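Local coordinates for putative vitamin-B12 independent methionine synthase family protein (Listeria monocytogenes, PDB 1YPX) that probably binds zinc and transfers a methyl group from a methyltetrahydrofolate donor to homocysteine, as other cobalamin-independent methionine synthases do, at residues V132-R146 and C181-Y193. Numbering follows the deposited sequence.
Sequences VAKQTIPSPAMLHYR and CRYLQLDDTSWSY
K134 lies across one face of the Y183 ring, its CD 3.9 Å from the ring centroid in a CH-pi contact. With CG anti to the backbone N (chi1 -179°) and every later torsion extended, the chain runs past the ring to place NZ 3.1 Å from Y183 OH and 3.0 Å from Q185 OE1. The amine sits above the amide carbonyl plane of Q185. H11 O also accepts from NZ, Y183 OH is hydrogen-bonded to D10 OD2, and T235 OG1 bonds Q185 OE1.

Strands 135-138 and 183-188 pair in parallel as neighbours in the TIM-barrel-like fold, through a ladder that ends with S139 N bound to D187 O. On the face bearing Q135 and L184, I137, which also touches Y169 of helix 158-178, packs its CG1 alongside L186 CD1 (3.7 Å). Next along the chain, S139 OG donates to D188 OD1 (2.7 Å) from above the carboxylate plane, while S190 N and OG both grip OD2, the former closing an Asx turn. Farther out, the Y145 edge meets the face of the poorly ordered Y193.

Both D188 oxygens thus have donors, which should fix the carboxylate's rotation, and Y183 OH, Q185 OE1 and H11 O together hold the buried lysine amine in place.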
loop_
_atom_site.group_PDB
_atom_site.type_symbol
_atom_site.label_atom_id
_atom_site.label_comp_id
_atom_site.label_asym_id
_atom_site.label_seq_id
_atom_site.Cartn_x
_atom_site.Cartn_y
_atom_site.Cartn_z
ATOM N N VAL A 132 14.268 6.387 -2.080
ATOM C CA VAL A 132 13.549 5.429 -2.914
ATOM C C VAL A 132 12.086 5.826 -3.116
ATOM O O VAL A 132 11.378 6.148 -2.166
ATOM C CB VAL A 132 13.599 3.994 -2.325
ATOM C CG1 VAL A 132 12.799 3.050 -3.207
ATOM C CG2 VAL A 132 15.032 3.512 -2.222
ATOM N N ALA A 133 11.638 5.801 -4.363
ATOM C CA ALA A 133 10.259 6.155 -4.670
ATOM C C ALA A 133 9.349 4.970 -4.379
ATOM O O ALA A 133 9.585 3.875 -4.877
ATOM C CB ALA A 133 10.129 6.568 -6.140
ATOM N N LYS A 134 8.318 5.185 -3.571
ATOM C CA LYS A 134 7.382 4.120 -3.242
ATOM C C LYS A 134 6.068 4.351 -3.999
ATOM O O LYS A 134 5.531 5.459 -4.002
ATOM C CB LYS A 134 7.138 4.096 -1.730
ATOM C CG LYS A 134 6.188 3.003 -1.248
ATOM C CD LYS A 134 6.117 2.966 0.278
ATOM C CE LYS A 134 5.124 1.924 0.774
ATOM N NZ LYS A 134 5.124 1.808 2.263
ATOM N N GLN A 135 5.568 3.315 -4.660
ATOM C CA GLN A 135 4.321 3.416 -5.411
ATOM C C GLN A 135 3.289 2.469 -4.786
ATOM O O GLN A 135 3.612 1.326 -4.473
ATOM C CB GLN A 135 4.568 3.051 -6.890
ATOM C CG GLN A 135 3.312 2.881 -7.763
ATOM C CD GLN A 135 2.515 4.160 -7.916
ATOM O OE1 GLN A 135 2.924 5.089 -8.605
ATOM N NE2 GLN A 135 1.365 4.206 -7.277
ATOM N N THR A 136 2.063 2.942 -4.589
ATOM C CA THR A 136 1.014 2.115 -4.001
ATOM C C THR A 136 -0.140 1.925 -4.986
ATOM O O THR A 136 -0.579 2.877 -5.630
ATOM C CB THR A 136 0.403 2.777 -2.704
ATOM O OG1 THR A 136 -0.362 3.943 -3.065
ATOM C CG2 THR A 136 1.500 3.205 -1.733
ATOM N N ILE A 137 -0.621 0.696 -5.109
ATOM C CA ILE A 137 -1.760 0.421 -5.968
ATOM C C ILE A 137 -2.590 -0.565 -5.173
ATOM O O ILE A 137 -2.091 -1.165 -4.221
ATOM C CB ILE A 137 -1.366 -0.239 -7.337
ATOM C CG1 ILE A 137 -0.772 -1.631 -7.103
ATOM C CG2 ILE A 137 -0.350 0.635 -8.077
ATOM C CD1 ILE A 137 -0.366 -2.326 -8.382
ATOM N N PRO A 138 -3.880 -0.707 -5.512
ATOM C CA PRO A 138 -4.690 -1.668 -4.761
ATOM C C PRO A 138 -4.260 -3.066 -5.126
ATOM O O PRO A 138 -3.669 -3.298 -6.187
ATOM C CB PRO A 138 -6.116 -1.382 -5.230
ATOM C CG PRO A 138 -5.922 -0.773 -6.588
ATOM C CD PRO A 138 -4.736 0.136 -6.360
ATOM N N SER A 139 -4.563 -3.985 -4.228
ATOM C CA SER A 139 -4.265 -5.391 -4.393
ATOM C C SER A 139 -5.167 -5.965 -5.480
ATOM O O SER A 139 -6.307 -5.549 -5.630
ATOM C CB SER A 139 -4.535 -6.104 -3.069
ATOM O OG SER A 139 -4.341 -7.499 -3.181
ATOM N N PRO A 140 -4.673 -6.930 -6.257
ATOM C CA PRO A 140 -5.569 -7.459 -7.287
ATOM C C PRO A 140 -6.869 -8.038 -6.704
ATOM O O PRO A 140 -7.908 -8.001 -7.351
ATOM C CB PRO A 140 -4.703 -8.509 -7.991
ATOM C CG PRO A 140 -3.805 -8.986 -6.913
ATOM C CD PRO A 140 -3.423 -7.705 -6.191
ATOM N N ALA A 141 -6.806 -8.544 -5.475
ATOM C CA ALA A 141 -7.975 -9.121 -4.826
ATOM C C ALA A 141 -8.996 -8.045 -4.494
ATOM O O ALA A 141 -10.119 -8.345 -4.088
ATOM C CB ALA A 141 -7.565 -9.858 -3.552
HETATM N N MSE A 142 -8.597 -6.790 -4.653
HETATM C CA MSE A 142 -9.490 -5.674 -4.376
HETATM C C MSE A 142 -10.515 -5.516 -5.501
HETATM O O MSE A 142 -11.612 -4.995 -5.284
HETATM C CB MSE A 142 -8.680 -4.386 -4.194
HETATM C CG MSE A 142 -8.062 -4.250 -2.810
HETATM SE SE MSE A 142 -9.296 -3.501 -1.482
HETATM C CE MSE A 142 -10.461 -5.010 -1.177
ATOM N N LEU A 143 -10.156 -5.984 -6.696
ATOM C CA LEU A 143 -11.041 -5.910 -7.857
ATOM C C LEU A 143 -12.063 -7.025 -7.785
ATOM O O LEU A 143 -13.236 -6.835 -8.110
ATOM C CB LEU A 143 -10.250 -6.053 -9.163
ATOM C CG LEU A 143 -11.072 -6.002 -10.454
ATOM C CD1 LEU A 143 -11.918 -4.754 -10.469
ATOM C CD2 LEU A 143 -10.160 -6.025 -11.652
ATOM N N HIS A 144 -11.598 -8.194 -7.370
ATOM C CA HIS A 144 -12.458 -9.356 -7.243
ATOM C C HIS A 144 -13.645 -9.041 -6.346
ATOM O O HIS A 144 -14.790 -9.314 -6.704
ATOM C CB HIS A 144 -11.654 -10.523 -6.670
ATOM C CG HIS A 144 -12.468 -11.748 -6.392
ATOM N ND1 HIS A 144 -13.303 -11.857 -5.300
ATOM C CD2 HIS A 144 -12.549 -12.931 -7.048
ATOM C CE1 HIS A 144 -13.860 -13.055 -5.292
ATOM N NE2 HIS A 144 -13.419 -13.727 -6.341
ATOM N N TYR A 145 -13.370 -8.449 -5.190
ATOM C CA TYR A 145 -14.425 -8.117 -4.251
ATOM C C TYR A 145 -15.253 -6.908 -4.654
ATOM O O TYR A 145 -16.368 -7.053 -5.152
ATOM C CB TYR A 145 -13.849 -7.895 -2.849
ATOM C CG TYR A 145 -14.888 -7.494 -1.814
ATOM C CD1 TYR A 145 -16.113 -8.168 -1.720
ATOM C CD2 TYR A 145 -14.642 -6.447 -0.921
ATOM C CE1 TYR A 145 -17.073 -7.808 -0.759
ATOM C CE2 TYR A 145 -15.591 -6.081 0.042
ATOM C CZ TYR A 145 -16.801 -6.764 0.118
ATOM O OH TYR A 145 -17.727 -6.400 1.070
ATOM N N ARG A 146 -14.703 -5.718 -4.431
ATOM C CA ARG A 146 -15.399 -4.473 -4.740
ATOM C C ARG A 146 -15.816 -4.320 -6.204
ATOM O O ARG A 146 -16.427 -3.318 -6.583
ATOM C CB ARG A 146 -14.538 -3.278 -4.311
ATOM C CG ARG A 146 -14.420 -3.097 -2.796
ATOM C CD ARG A 146 -14.897 -1.713 -2.348
ATOM N NE ARG A 146 -16.334 -1.528 -2.555
ATOM C CZ ARG A 146 -17.283 -2.159 -1.865
ATOM N NH1 ARG A 146 -16.956 -3.022 -0.911
ATOM N NH2 ARG A 146 -18.565 -1.932 -2.137
ATOM N N CYS A 181 10.572 1.539 -10.863
ATOM C CA CYS A 181 10.066 1.342 -9.521
ATOM C C CYS A 181 10.711 0.135 -8.857
ATOM O O CYS A 181 10.725 -0.959 -9.423
ATOM C CB CYS A 181 8.548 1.171 -9.563
ATOM S SG CYS A 181 7.715 1.154 -7.948
ATOM N N ARG A 182 11.243 0.330 -7.651
ATOM C CA ARG A 182 11.893 -0.753 -6.909
ATOM C C ARG A 182 11.254 -0.965 -5.563
ATOM O O ARG A 182 11.795 -1.679 -4.725
ATOM C CB ARG A 182 13.384 -0.465 -6.723
ATOM C CG ARG A 182 14.267 -1.384 -7.546
ATOM C CD ARG A 182 13.775 -1.387 -8.972
ATOM N NE ARG A 182 14.850 -1.444 -9.940
ATOM C CZ ARG A 182 14.654 -1.365 -11.248
ATOM N NH1 ARG A 182 13.420 -1.228 -11.714
ATOM N NH2 ARG A 182 15.688 -1.420 -12.082
ATOM N N TYR A 183 10.099 -0.334 -5.371
ATOM C CA TYR A 183 9.348 -0.438 -4.125
ATOM C C TYR A 183 7.855 -0.193 -4.425
ATOM O O TYR A 183 7.403 0.958 -4.531
ATOM C CB TYR A 183 9.900 0.586 -3.119
ATOM C CG TYR A 183 9.428 0.442 -1.686
ATOM C CD1 TYR A 183 9.895 1.296 -0.692
ATOM C CD2 TYR A 183 8.452 -0.479 -1.339
ATOM C CE1 TYR A 183 9.389 1.244 0.610
ATOM C CE2 TYR A 183 7.938 -0.541 -0.046
ATOM C CZ TYR A 183 8.404 0.327 0.924
ATOM O OH TYR A 183 7.859 0.309 2.189
ATOM N N LEU A 184 7.119 -1.298 -4.573
ATOM C CA LEU A 184 5.685 -1.289 -4.861
ATOM C C LEU A 184 4.881 -1.880 -3.697
ATOM O O LEU A 184 5.243 -2.914 -3.138
ATOM C CB LEU A 184 5.380 -2.110 -6.126
ATOM C CG LEU A 184 3.986 -1.866 -6.743
ATOM C CD1 LEU A 184 3.975 -0.477 -7.383
ATOM C CD2 LEU A 184 3.653 -2.928 -7.794
ATOM N N GLN A 185 3.774 -1.233 -3.360
ATOM C CA GLN A 185 2.936 -1.677 -2.265
ATOM C C GLN A 185 1.479 -1.937 -2.666
ATOM O O GLN A 185 0.831 -1.109 -3.324
ATOM C CB GLN A 185 2.994 -0.650 -1.136
ATOM C CG GLN A 185 1.934 -0.858 -0.073
ATOM C CD GLN A 185 2.346 -0.290 1.261
ATOM O OE1 GLN A 185 3.394 -0.650 1.796
ATOM N NE2 GLN A 185 1.525 0.600 1.809
ATOM N N LEU A 186 0.976 -3.097 -2.257
ATOM C CA LEU A 186 -0.397 -3.506 -2.539
ATOM C C LEU A 186 -1.281 -3.186 -1.336
ATOM O O LEU A 186 -1.081 -3.725 -0.249
ATOM C CB LEU A 186 -0.437 -5.008 -2.832
ATOM C CG LEU A 186 -0.278 -5.519 -4.286
ATOM C CD1 LEU A 186 0.526 -4.544 -5.144
ATOM C CD2 LEU A 186 0.391 -6.885 -4.268
ATOM N N ASP A 187 -2.247 -2.294 -1.529
ATOM C CA ASP A 187 -3.157 -1.936 -0.455
ATOM C C ASP A 187 -4.346 -2.878 -0.523
ATOM O O ASP A 187 -5.136 -2.844 -1.458
ATOM C CB ASP A 187 -3.577 -0.470 -0.578
ATOM C CG ASP A 187 -2.514 0.478 -0.039
ATOM O OD1 ASP A 187 -1.319 0.093 -0.019
ATOM O OD2 ASP A 187 -2.856 1.614 0.366
ATOM N N ASP A 188 -4.450 -3.750 0.467
ATOM C CA ASP A 188 -5.526 -4.701 0.462
ATOM C C ASP A 188 -6.360 -4.619 1.714
ATOM O O ASP A 188 -5.936 -5.065 2.775
ATOM C CB ASP A 188 -4.966 -6.103 0.302
ATOM C CG ASP A 188 -5.987 -7.051 -0.230
ATOM O OD1 ASP A 188 -5.613 -8.085 -0.815
ATOM O OD2 ASP A 188 -7.179 -6.749 -0.062
ATOM N N THR A 189 -7.553 -4.055 1.589
ATOM C CA THR A 189 -8.430 -3.922 2.737
ATOM C C THR A 189 -9.503 -5.006 2.771
ATOM O O THR A 189 -10.418 -4.942 3.594
ATOM C CB THR A 189 -9.125 -2.554 2.743
ATOM O OG1 THR A 189 -9.839 -2.392 3.973
ATOM C CG2 THR A 189 -10.105 -2.444 1.587
ATOM N N SER A 190 -9.376 -5.999 1.889
ATOM C CA SER A 190 -10.351 -7.085 1.798
ATOM C C SER A 190 -10.229 -8.141 2.894
ATOM O O SER A 190 -11.230 -8.704 3.329
ATOM C CB SER A 190 -10.280 -7.767 0.416
ATOM O OG SER A 190 -9.118 -8.564 0.255
ATOM N N TRP A 191 -9.010 -8.405 3.346
ATOM C CA TRP A 191 -8.800 -9.404 4.383
ATOM C C TRP A 191 -9.432 -9.002 5.711
ATOM O O TRP A 191 -9.867 -9.860 6.471
ATOM C CB TRP A 191 -7.304 -9.656 4.583
ATOM C CG TRP A 191 -6.578 -9.999 3.314
ATOM C CD1 TRP A 191 -6.136 -9.131 2.369
ATOM C CD2 TRP A 191 -6.223 -11.311 2.854
ATOM N NE1 TRP A 191 -5.524 -9.814 1.346
ATOM C CE2 TRP A 191 -5.561 -11.154 1.618
ATOM C CE3 TRP A 191 -6.399 -12.602 3.368
ATOM C CZ2 TRP A 191 -5.073 -12.240 0.885
ATOM C CZ3 TRP A 191 -5.916 -13.677 2.643
ATOM C CH2 TRP A 191 -5.258 -13.490 1.412
ATOM N N SER A 192 -9.485 -7.706 5.994
ATOM C CA SER A 192 -10.070 -7.243 7.250
ATOM C C SER A 192 -11.526 -7.686 7.369
ATOM O O SER A 192 -11.998 -8.010 8.459
ATOM C CB SER A 192 -9.980 -5.715 7.365
ATOM O OG SER A 192 -10.826 -5.055 6.440
ATOM N N TYR A 193 -12.233 -7.712 6.243
ATOM C CA TYR A 193 -13.632 -8.114 6.242
ATOM C C TYR A 193 -13.866 -9.493 6.842
ATOM O O TYR A 193 -14.739 -9.665 7.692
ATOM C CB TYR A 193 -14.198 -8.070 4.826
ATOM C CG TYR A 193 -14.408 -6.668 4.312
ATOM C CD1 TYR A 193 -13.346 -5.928 3.787
ATOM C CD2 TYR A 193 -15.673 -6.078 4.352
ATOM C CE1 TYR A 193 -13.540 -4.634 3.309
ATOM C CE2 TYR A 193 -15.878 -4.787 3.879
ATOM C CZ TYR A 193 -14.808 -4.071 3.356
ATOM O OH TYR A 193 -15.016 -2.804 2.863
#